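Local coordinates for protein N-methyltransferase (Streptoalloteichus sp. ATCC 53650, PDB 5BSZ) that probably transfers a methyl group from S-adenosylmethionine to the amino nitrogen of a deoxysugar destined for kedarcidin, at residues R177-R180 / S185-E188; D98-D103 / A119-T124; G59-H64 / C112-S117. All coordinates share one frame; numbering follows the deposited sequence.

Contact 1 of 3, residues R177-R180 / S185-E188; sequences RSHR and SRHE. With THM (thymidine), chain G.
Arg177 and Glu188 are joined twice, by backbone and by side chain. Arg177 N bonds Glu188 O at 2.9 Å and Glu188 N bonds Arg177 O at 2.8 Å, a hydrogen-bonded antiparallel pair. Beside it, Arg177 NH2 makes a salt bridge with Glu188 OE1 at 3.0 Å. The side chains run alongside each other; OE1 lies in the guanidinium plane and is approached on its syn side, the two flat groups standing 75° apart. The arginine reaches it with an extended chain whose CG lies opposite the backbone N (chi1 -172°). The backbones of His179 and Arg186 form the next hydrogen-bonded pair, and Arg186 CB sits over the imidazole face, a CH-pi contact 4.3 Å from the ring centroid of His179. A water in the ring plane bonds His179 ND1 at 2.6 Å and also meets Glu188 OE1 and Arg186 O.

These pairs belong to the beta hairpin of strands 171-181 and 184-195. Its other face carries Ser178 and His187 of the thymidine pocket: Ser178 OG hydrogen-bonds thymidine O3' at 2.7 Å, and His187 presents its ring edge, CE1, to the same O3' at 3.4 Å. Ser185 OG, 2.9 Å from His187 NE2 and in the ring plane, is hydrogen-bonded to it, which limits the ring's rotation, and is itself bonded to Trp149. Farther out, Arg186 pairs with Asp207, while Asp13 of the third subunit takes both His179 NE2 and Arg186 NH1.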
loop_
_atom_site.group_PDB
_atom_site.type_symbol
_atom_site.label_atom_id
_atom_site.label_comp_id
_atom_site.label_asym_id
_atom_site.label_seq_id
_atom_site.Cartn_x
_atom_site.Cartn_y
_atom_site.Cartn_z
ATOM N N ARG A 177 6.537 -2.209 -15.984
ATOM C CA ARG A 177 6.064 -3.416 -16.631
ATOM C C ARG A 177 4.937 -3.008 -17.550
ATOM O O ARG A 177 4.197 -2.076 -17.206
ATOM C CB ARG A 177 5.473 -4.320 -15.604
ATOM C CG ARG A 177 5.132 -5.663 -16.147
ATOM C CD ARG A 177 4.350 -6.396 -15.118
ATOM N NE ARG A 177 3.831 -7.597 -15.736
ATOM C CZ ARG A 177 2.548 -7.835 -15.955
ATOM N NH1 ARG A 177 2.214 -8.970 -16.532
ATOM N NH2 ARG A 177 1.603 -6.978 -15.600
ATOM N N SER A 178 4.793 -3.668 -18.702
ATOM C CA SER A 178 3.656 -3.377 -19.593
ATOM C C SER A 178 3.018 -4.667 -20.101
ATOM O O SER A 178 3.679 -5.692 -20.187
ATOM C CB SER A 178 4.071 -2.420 -20.708
ATOM O OG SER A 178 4.746 -3.083 -21.774
ATOM N N HIS A 179 1.725 -4.636 -20.383
ATOM C CA HIS A 179 1.045 -5.757 -20.995
ATOM C C HIS A 179 -0.137 -5.274 -21.816
ATOM O O HIS A 179 -0.660 -4.158 -21.648
ATOM C CB HIS A 179 0.573 -6.809 -19.990
ATOM C CG HIS A 179 -0.575 -6.403 -19.122
ATOM N ND1 HIS A 179 -0.418 -5.606 -18.003
ATOM C CD2 HIS A 179 -1.875 -6.765 -19.150
ATOM C CE1 HIS A 179 -1.587 -5.443 -17.434
ATOM N NE2 HIS A 179 -2.496 -6.090 -18.135
ATOM N N ARG A 180 -0.569 -6.168 -22.685
ATOM C CA ARG A 180 -1.564 -5.863 -23.682
ATOM C C ARG A 180 -2.899 -6.290 -23.125
ATOM O O ARG A 180 -3.024 -7.356 -22.503
ATOM C CB ARG A 180 -1.165 -6.669 -24.927
ATOM C CG ARG A 180 -2.133 -6.601 -26.089
ATOM C CD ARG A 180 -1.910 -7.815 -27.022
ATOM N NE ARG A 180 -0.513 -8.018 -27.428
ATOM C CZ ARG A 180 0.061 -7.505 -28.517
ATOM N NH1 ARG A 180 1.325 -7.777 -28.782
ATOM N NH2 ARG A 180 -0.649 -6.741 -29.347
ATOM N N SER A 185 -2.328 -1.006 -24.503
ATOM C CA SER A 185 -1.181 -1.421 -23.684
ATOM C C SER A 185 -1.320 -0.724 -22.309
ATOM O O SER A 185 -1.698 0.440 -22.217
ATOM C CB SER A 185 0.142 -1.113 -24.349
ATOM O OG SER A 185 0.310 0.273 -24.681
ATOM N N ARG A 186 -1.164 -1.503 -21.254
ATOM C CA ARG A 186 -1.267 -1.046 -19.895
ATOM C C ARG A 186 0.085 -1.034 -19.250
ATOM O O ARG A 186 0.809 -2.046 -19.215
ATOM C CB ARG A 186 -2.212 -1.946 -19.110
ATOM C CG ARG A 186 -2.371 -1.551 -17.656
ATOM C CD ARG A 186 -3.698 -2.078 -17.120
ATOM N NE ARG A 186 -4.849 -1.356 -17.679
ATOM C CZ ARG A 186 -6.102 -1.618 -17.386
ATOM N NH1 ARG A 186 -6.390 -2.594 -16.536
ATOM N NH2 ARG A 186 -7.066 -0.858 -17.852
ATOM N N HIS A 187 0.447 0.139 -18.764
ATOM C CA HIS A 187 1.800 0.414 -18.277
ATOM C C HIS A 187 1.810 0.644 -16.769
ATOM O O HIS A 187 1.123 1.537 -16.235
ATOM C CB HIS A 187 2.367 1.656 -19.028
ATOM C CG HIS A 187 2.471 1.409 -20.489
ATOM N ND1 HIS A 187 3.645 1.006 -21.093
ATOM C CD2 HIS A 187 1.527 1.424 -21.461
ATOM C CE1 HIS A 187 3.415 0.782 -22.375
ATOM N NE2 HIS A 187 2.137 1.018 -22.622
ATOM N N GLU A 188 2.548 -0.194 -16.047
ATOM C CA GLU A 188 2.681 0.005 -14.588
ATOM C C GLU A 188 4.075 0.490 -14.246
ATOM O O GLU A 188 5.063 -0.108 -14.717
ATOM C CB GLU A 188 2.521 -1.306 -13.893
ATOM C CG GLU A 188 1.179 -1.914 -13.934
ATOM C CD GLU A 188 1.208 -3.384 -13.565
ATOM O OE1 GLU A 188 1.684 -4.213 -14.385
ATOM O OE2 GLU A 188 0.724 -3.699 -12.458
HETATM O "O5'" THM G . 9.750 1.712 -23.988
HETATM C "C5'" THM G . 9.313 0.407 -23.557
HETATM C "C4'" THM G . 7.962 0.035 -24.178
HETATM O "O4'" THM G . 8.292 -0.079 -25.565
HETATM C "C3'" THM G . 7.340 -1.330 -23.769
HETATM O "O3'" THM G . 6.007 -1.184 -23.236
HETATM C "C2'" THM G . 7.324 -2.241 -25.013
HETATM C "C1'" THM G . 7.631 -1.218 -26.121
HETATM N N1 THM G . 8.343 -1.602 -27.352
HETATM C C2 THM G . 7.449 -2.202 -28.259
HETATM O O2 THM G . 6.291 -2.360 -27.846
HETATM N N3 THM G . 7.805 -2.610 -29.474
HETATM C C4 THM G . 9.047 -2.418 -29.918
HETATM O O4 THM G . 9.378 -2.791 -31.091
HETATM C C5 THM G . 9.998 -1.768 -28.992
HETATM C C5M THM G . 11.386 -1.601 -29.554
HETATM C C6 THM G . 9.607 -1.350 -27.725
HETATM O O HOH W 1 1.391 -4.081 -16.991
#

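Contact 2 of 3, residues D98-D103 / A119-T124; sequences DMFDFD and AYAADT. With SAH (S-adenosyl-L-homocysteine), chain B.
Phe100 meets Tyr120 and Ala121 where two loops of the Rossmann-like methyltransferase fold, one following strand 94-96 and the other following strand 110-113, border the adenine of S-adenosyl-L-homocysteine.

The contact between the loops is apolar, with no hydrogen bond crossing it. The far end of the Phe100 ring does the touching: CE1 lies 3.9 Å from Ala121 CB, and CZ, at the ring edge, lies 3.6 Å from Ala121 N, with Tyr120 CB close by. One face of the ring is taken by its neighbour Met99, whose CG stands 3.8 Å above the plane of Phe100, over its centre. Helix 124-135 packs against Phe100 through Glu126, Arg129 and Ala130.

Apolar and aromatic contacts also border the base. Tyr120 turns a ring face to the C8 edge of the adenine, C8 of the cofactor lying 3.5 Å above the Tyr120 plane and offset toward the rim. A serine in place of Tyr120 would probably open a gap beside C8 and leave the ribose C5' without the neighbouring phenol. Met99 approaches a face of the base instead: with CG set between backbone N and carbonyl carbon (chi1 59°), CG comes within 3.3 Å of cofactor N1 and SD lies above the six-membered ring.

Polar bonds recognise the Watson-Crick edge. Met99 N donates to cofactor N1 at 2.9 Å. Asp98 OD1 opens an Asx turn, within a type I turn from Asp98 to Asp101, by accepting Phe100 N at 3.0 Å from 69° out of the carboxylate plane. That same Asp98 OD1 accepts the adenine N6 at 2.9 Å along an almost straight bond of 175°.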
loop_
_atom_site.group_PDB
_atom_site.type_symbol
_atom_site.label_atom_id
_atom_site.label_comp_id
_atom_site.label_asym_id
_atom_site.label_seq_id
_atom_site.Cartn_x
_atom_site.Cartn_y
_atom_site.Cartn_z
ATOM N N ASP A 98 -6.380 20.821 -23.435
ATOM C CA ASP A 98 -6.676 19.456 -23.811
ATOM C C ASP A 98 -6.374 19.258 -25.297
ATOM O O ASP A 98 -6.975 19.889 -26.188
ATOM C CB ASP A 98 -8.135 19.160 -23.505
ATOM C CG ASP A 98 -8.516 17.722 -23.789
ATOM O OD1 ASP A 98 -7.654 16.872 -24.180
ATOM O OD2 ASP A 98 -9.744 17.520 -23.744
ATOM N N MET A 99 -5.443 18.347 -25.542
ATOM C CA MET A 99 -4.980 18.047 -26.909
ATOM C C MET A 99 -6.129 17.609 -27.784
ATOM O O MET A 99 -6.040 17.698 -29.008
ATOM C CB MET A 99 -3.879 16.943 -26.907
ATOM C CG MET A 99 -4.300 15.620 -26.301
ATOM S SD MET A 99 -3.023 14.313 -26.009
ATOM C CE MET A 99 -2.560 14.348 -27.689
ATOM N N PHE A 100 -7.191 17.090 -27.178
ATOM C CA PHE A 100 -8.322 16.576 -27.927
ATOM C C PHE A 100 -9.232 17.642 -28.491
ATOM O O PHE A 100 -9.981 17.361 -29.425
ATOM C CB PHE A 100 -9.135 15.564 -27.105
ATOM C CG PHE A 100 -8.304 14.394 -26.744
ATOM C CD1 PHE A 100 -7.740 13.636 -27.750
ATOM C CD2 PHE A 100 -7.961 14.157 -25.437
ATOM C CE1 PHE A 100 -6.884 12.624 -27.434
ATOM C CE2 PHE A 100 -7.101 13.123 -25.123
ATOM C CZ PHE A 100 -6.577 12.367 -26.120
ATOM N N ASP A 101 -9.216 18.820 -27.885
ATOM C CA ASP A 101 -10.026 19.923 -28.385
ATOM C C ASP A 101 -9.489 21.220 -27.764
ATOM O O ASP A 101 -9.689 21.489 -26.562
ATOM C CB ASP A 101 -11.483 19.658 -28.027
ATOM C CG ASP A 101 -12.414 20.735 -28.591
ATOM O OD1 ASP A 101 -13.175 21.334 -27.824
ATOM O OD2 ASP A 101 -12.223 21.082 -29.761
ATOM N N PHE A 102 -8.615 21.887 -28.503
ATOM C CA PHE A 102 -7.989 23.127 -28.048
ATOM C C PHE A 102 -7.986 24.080 -29.279
ATOM O O PHE A 102 -8.140 23.653 -30.435
ATOM C CB PHE A 102 -6.562 22.895 -27.502
ATOM C CG PHE A 102 -5.559 22.477 -28.541
ATOM C CD1 PHE A 102 -5.378 21.144 -28.881
ATOM C CD2 PHE A 102 -4.772 23.429 -29.189
ATOM C CE1 PHE A 102 -4.494 20.767 -29.880
ATOM C CE2 PHE A 102 -3.885 23.059 -30.175
ATOM C CZ PHE A 102 -3.730 21.723 -30.522
ATOM N N ASP A 103 -7.800 25.358 -29.011
ATOM C CA ASP A 103 -7.757 26.389 -30.071
ATOM C C ASP A 103 -7.011 27.565 -29.465
ATOM O O ASP A 103 -7.403 28.123 -28.458
ATOM C CB ASP A 103 -9.182 26.771 -30.468
ATOM C CG ASP A 103 -9.745 25.822 -31.499
ATOM O OD1 ASP A 103 -9.216 25.821 -32.636
ATOM O OD2 ASP A 103 -10.686 25.053 -31.166
ATOM N N ALA A 119 -1.664 8.632 -28.279
ATOM C CA ALA A 119 -2.356 7.361 -27.986
ATOM C C ALA A 119 -2.942 7.370 -26.604
ATOM O O ALA A 119 -3.588 6.427 -26.177
ATOM C CB ALA A 119 -1.372 6.203 -28.150
ATOM N N TYR A 120 -2.926 8.502 -25.916
ATOM C CA TYR A 120 -3.977 8.751 -24.944
ATOM C C TYR A 120 -5.392 8.752 -25.532
ATOM O O TYR A 120 -6.347 8.529 -24.806
ATOM C CB TYR A 120 -3.734 10.088 -24.213
ATOM C CG TYR A 120 -2.629 10.108 -23.171
ATOM C CD1 TYR A 120 -2.926 10.164 -21.806
ATOM C CD2 TYR A 120 -1.322 10.039 -23.515
ATOM C CE1 TYR A 120 -1.927 10.214 -20.847
ATOM C CE2 TYR A 120 -0.313 10.056 -22.570
ATOM C CZ TYR A 120 -0.616 10.125 -21.245
ATOM O OH TYR A 120 0.423 10.165 -20.363
ATOM N N ALA A 121 -5.527 8.976 -26.840
ATOM C CA ALA A 121 -6.817 8.835 -27.477
ATOM C C ALA A 121 -7.315 7.427 -27.229
ATOM O O ALA A 121 -6.572 6.480 -27.445
ATOM C CB ALA A 121 -6.705 9.094 -28.974
ATOM N N ALA A 122 -8.579 7.312 -26.863
ATOM C CA ALA A 122 -9.129 6.007 -26.486
ATOM C C ALA A 122 -9.671 5.200 -27.672
ATOM O O ALA A 122 -9.769 3.983 -27.568
ATOM C CB ALA A 122 -10.182 6.191 -25.417
ATOM N N ASP A 123 -9.976 5.853 -28.796
ATOM C CA ASP A 123 -10.567 5.177 -29.974
ATOM C C ASP A 123 -10.303 6.043 -31.198
ATOM O O ASP A 123 -9.758 7.156 -31.087
ATOM C CB ASP A 123 -12.074 4.927 -29.801
ATOM C CG ASP A 123 -12.843 6.214 -29.470
ATOM O OD1 ASP A 123 -12.617 7.277 -30.100
ATOM O OD2 ASP A 123 -13.655 6.198 -28.528
ATOM N N THR A 124 -10.627 5.496 -32.361
ATOM C CA THR A 124 -10.346 6.149 -33.642
ATOM C C THR A 124 -10.973 7.521 -33.809
ATOM O O THR A 124 -10.370 8.440 -34.392
ATOM C CB THR A 124 -10.804 5.210 -34.783
ATOM O OG1 THR A 124 -10.098 3.975 -34.636
ATOM C CG2 THR A 124 -10.428 5.785 -36.108
HETATM N N SAH B . 5.730 14.725 -25.592
HETATM C CA SAH B . 6.370 14.625 -24.227
HETATM C CB SAH B . 5.420 14.138 -23.112
HETATM C CG SAH B . 5.483 12.732 -22.566
HETATM S SD SAH B . 4.383 12.283 -21.267
HETATM C C SAH B . 7.633 13.848 -24.450
HETATM O O SAH B . 7.912 13.268 -25.492
HETATM O OXT SAH B . 8.492 13.914 -23.624
HETATM C "C5'" SAH B . 2.745 12.519 -21.904
HETATM C "C4'" SAH B . 2.259 13.941 -21.563
HETATM O "O4'" SAH B . 0.956 14.177 -22.130
HETATM C "C3'" SAH B . 2.067 14.166 -20.067
HETATM O "O3'" SAH B . 2.874 15.281 -19.700
HETATM C "C2'" SAH B . 0.605 14.514 -19.832
HETATM O "O2'" SAH B . 0.428 15.550 -18.833
HETATM C "C1'" SAH B . 0.172 14.927 -21.215
HETATM N N9 SAH B . -1.258 14.723 -21.514
HETATM C C8 SAH B . -2.037 13.651 -21.179
HETATM N N7 SAH B . -3.305 13.840 -21.607
HETATM C C5 SAH B . -3.334 15.069 -22.186
HETATM C C6 SAH B . -4.368 15.880 -22.822
HETATM N N6 SAH B . -5.596 15.332 -22.879
HETATM N N1 SAH B . -3.995 17.079 -23.327
HETATM C C2 SAH B . -2.758 17.571 -23.206
HETATM N N3 SAH B . -1.744 16.892 -22.641
HETATM C C4 SAH B . -1.981 15.659 -22.132
#

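Contact 3 of 3, residues G59-H64 / C112-S117; sequences GEHLAH and CCLTGS. With SAH (S-adenosyl-L-homocysteine), chain B.
His61, in the first turn of helix 60-65, and Leu114, just past the end of strand 110-113, form the nearest backbone pair, their CA atoms 8.8 Å apart. Their side chains come from opposite directions to bridge that span. Leu114 CD1 is set over the middle of the imidazole, 3.6 Å from the His61 centroid and only 14° off the ring normal, which defines a CH-pi contact. The ring's orientation has support from outside: His61 NE2 is hydrogen-bonded to Glu33, and Phe30 meets the ring edge-to-face.

The carboxylate of S-adenosyl-L-homocysteine lies at the imidazole edge, its carbon in the ring plane. Thr115 belongs to the observed cofactor site, and its OG1 approaches this carboxylate, though the modelled place of the oxygen O there is doubtful. The carbonyl of Leu114 is better defined. It closes a type I' turn, accepting Ser117 N at 3.2 Å and Ser117 OG at 2.9 Å, and takes a weak bond from the cofactor amine N at 3.4 Å. Positive phi at Thr115 and Gly116 shapes this turn, and Asp147 holds Thr115 N.

A helix that follows the glycine-rich loop after strand 50-54, facing the loop after strand 110-113 across the amino-acid end of the cofactor, is characteristic of the class I S-adenosylmethionine-dependent methyltransferase fold.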
loop_
_atom_site.group_PDB
_atom_site.type_symbol
_atom_site.label_atom_id
_atom_site.label_comp_id
_atom_site.label_asym_id
_atom_site.label_seq_id
_atom_site.Cartn_x
_atom_site.Cartn_y
_atom_site.Cartn_z
ATOM N N GLY A 59 8.859 20.174 -21.595
ATOM C CA GLY A 59 9.337 21.167 -22.547
ATOM C C GLY A 59 10.749 20.921 -23.065
ATOM O O GLY A 59 11.348 21.768 -23.745
ATOM N N GLU A 60 11.281 19.734 -22.797
ATOM C CA GLU A 60 12.626 19.478 -23.213
ATOM C C GLU A 60 12.841 19.388 -24.720
ATOM O O GLU A 60 13.874 19.869 -25.223
ATOM C CB GLU A 60 13.187 18.273 -22.469
ATOM C CG GLU A 60 14.631 18.053 -22.832
ATOM C CD GLU A 60 15.559 18.829 -21.914
ATOM O OE1 GLU A 60 16.778 18.588 -22.015
ATOM O OE2 GLU A 60 15.070 19.627 -21.085
ATOM N N HIS A 61 11.910 18.782 -25.458
ATOM C CA HIS A 61 12.037 18.806 -26.895
ATOM C C HIS A 61 11.986 20.276 -27.386
ATOM O O HIS A 61 12.722 20.656 -28.293
ATOM C CB HIS A 61 10.934 18.027 -27.615
ATOM C CG HIS A 61 11.026 16.533 -27.461
ATOM N ND1 HIS A 61 10.244 15.819 -26.576
ATOM C CD2 HIS A 61 11.785 15.616 -28.113
ATOM C CE1 HIS A 61 10.550 14.533 -26.668
ATOM N NE2 HIS A 61 11.449 14.375 -27.620
ATOM N N LEU A 62 11.081 21.074 -26.839
ATOM C CA LEU A 62 11.007 22.489 -27.246
ATOM C C LEU A 62 12.342 23.238 -27.040
ATOM O O LEU A 62 12.723 24.101 -27.847
ATOM C CB LEU A 62 9.849 23.197 -26.495
ATOM C CG LEU A 62 8.443 22.994 -27.024
ATOM C CD1 LEU A 62 7.412 23.564 -26.042
ATOM C CD2 LEU A 62 8.381 23.640 -28.390
ATOM N N ALA A 63 13.050 22.892 -25.970
ATOM C CA ALA A 63 14.338 23.514 -25.666
ATOM C C ALA A 63 15.341 23.217 -26.764
ATOM O O ALA A 63 16.143 24.086 -27.119
ATOM C CB ALA A 63 14.848 23.087 -24.289
ATOM N N HIS A 64 15.268 22.025 -27.361
ATOM C CA HIS A 64 16.002 21.795 -28.604
ATOM C C HIS A 64 15.449 22.469 -29.832
ATOM O O HIS A 64 16.182 23.010 -30.662
ATOM C CB HIS A 64 16.199 20.297 -28.879
ATOM C CG HIS A 64 16.967 19.609 -27.789
ATOM N ND1 HIS A 64 18.314 19.368 -27.872
ATOM C CD2 HIS A 64 16.587 19.167 -26.568
ATOM C CE1 HIS A 64 18.728 18.765 -26.771
ATOM N NE2 HIS A 64 17.696 18.637 -25.960
ATOM N N CYS A 112 3.714 19.307 -33.707
ATOM C CA CYS A 112 4.119 17.938 -33.400
ATOM C C CYS A 112 3.476 17.413 -32.126
ATOM O O CYS A 112 3.053 18.165 -31.226
ATOM C CB CYS A 112 5.646 17.797 -33.389
ATOM S SG CYS A 112 6.487 18.801 -32.141
ATOM N N CYS A 113 3.404 16.088 -32.046
ATOM C CA CYS A 113 2.995 15.425 -30.820
ATOM C C CYS A 113 3.870 14.174 -30.687
ATOM O O CYS A 113 3.815 13.285 -31.555
ATOM C CB CYS A 113 1.529 15.060 -30.974
ATOM S SG CYS A 113 0.815 14.262 -29.512
ATOM N N LEU A 114 4.693 14.141 -29.653
ATOM C CA LEU A 114 5.829 13.237 -29.639
ATOM C C LEU A 114 5.686 12.113 -28.606
ATOM O O LEU A 114 4.879 12.209 -27.690
ATOM C CB LEU A 114 7.102 14.029 -29.366
ATOM C CG LEU A 114 7.418 15.086 -30.420
ATOM C CD1 LEU A 114 8.684 15.827 -30.049
ATOM C CD2 LEU A 114 7.571 14.468 -31.799
ATOM N N THR A 115 6.541 11.104 -28.758
ATOM C CA THR A 115 6.675 9.954 -27.876
ATOM C C THR A 115 5.390 9.214 -27.569
ATOM O O THR A 115 5.170 8.761 -26.464
ATOM C CB THR A 115 7.429 10.345 -26.597
ATOM O OG1 THR A 115 6.641 11.248 -25.831
ATOM C CG2 THR A 115 8.586 11.090 -26.985
ATOM N N GLY A 116 4.579 9.028 -28.596
ATOM C CA GLY A 116 3.346 8.304 -28.508
ATOM C C GLY A 116 2.212 8.936 -27.764
ATOM O O GLY A 116 1.253 8.235 -27.426
ATOM N N SER A 117 2.344 10.223 -27.423
ATOM C CA SER A 117 1.384 10.903 -26.579
ATOM C C SER A 117 -0.022 10.945 -27.183
ATOM O O SER A 117 -1.021 10.931 -26.453
ATOM C CB SER A 117 1.853 12.322 -26.271
ATOM O OG SER A 117 3.015 12.271 -25.470
HETATM N N SAH B . 5.730 14.725 -25.592
HETATM C CA SAH B . 6.370 14.625 -24.227
HETATM C CB SAH B . 5.420 14.138 -23.112
HETATM C CG SAH B . 5.483 12.732 -22.566
HETATM S SD SAH B . 4.383 12.283 -21.267
HETATM C C SAH B . 7.633 13.848 -24.450
HETATM O O SAH B . 7.912 13.268 -25.492
HETATM O OXT SAH B . 8.492 13.914 -23.624
HETATM C "C5'" SAH B . 2.745 12.519 -21.904
HETATM C "C4'" SAH B . 2.259 13.941 -21.563
HETATM O "O4'" SAH B . 0.956 14.177 -22.130
HETATM C "C3'" SAH B . 2.067 14.166 -20.067
HETATM O "O3'" SAH B . 2.874 15.281 -19.700
HETATM C "C2'" SAH B . 0.605 14.514 -19.832
HETATM O "O2'" SAH B . 0.428 15.550 -18.833
HETATM C "C1'" SAH B . 0.172 14.927 -21.215
HETATM N N9 SAH B . -1.258 14.723 -21.514
HETATM C C8 SAH B . -2.037 13.651 -21.179
HETATM N N7 SAH B . -3.305 13.840 -21.607
HETATM C C5 SAH B . -3.334 15.069 -22.186
HETATM C C6 SAH B . -4.368 15.880 -22.822
HETATM N N6 SAH B . -5.596 15.332 -22.879
HETATM N N1 SAH B . -3.995 17.079 -23.327
HETATM C C2 SAH B . -2.758 17.571 -23.206
HETATM N N3 SAH B . -1.744 16.892 -22.641
HETATM C C4 SAH B . -1.981 15.659 -22.132
#

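How the contacts relate
Contacts 2 and 3 serve the same S-adenosyl-L-homocysteine from its two ends, contact 2 at the adenine and contact 3 at the amino-acid part. Their centres are 16 Å apart, their segments alternate along the chain, and they touch directly, Met99 CE packing 3.8 Å from Cys113 SG. Contact 1 stands apart in the antiparallel sheet, its centre 20 Å from that of contact 2 and 22 Å from that of contact 3. Yet its thymidine lies near the cofactor site: the side chain of His187 is about 11 Å from S-adenosyl-L-homocysteine, and that of Thr115 in contact 3 about 9 Å from thymidine, consistent with neighbouring substrate and cofactor sites.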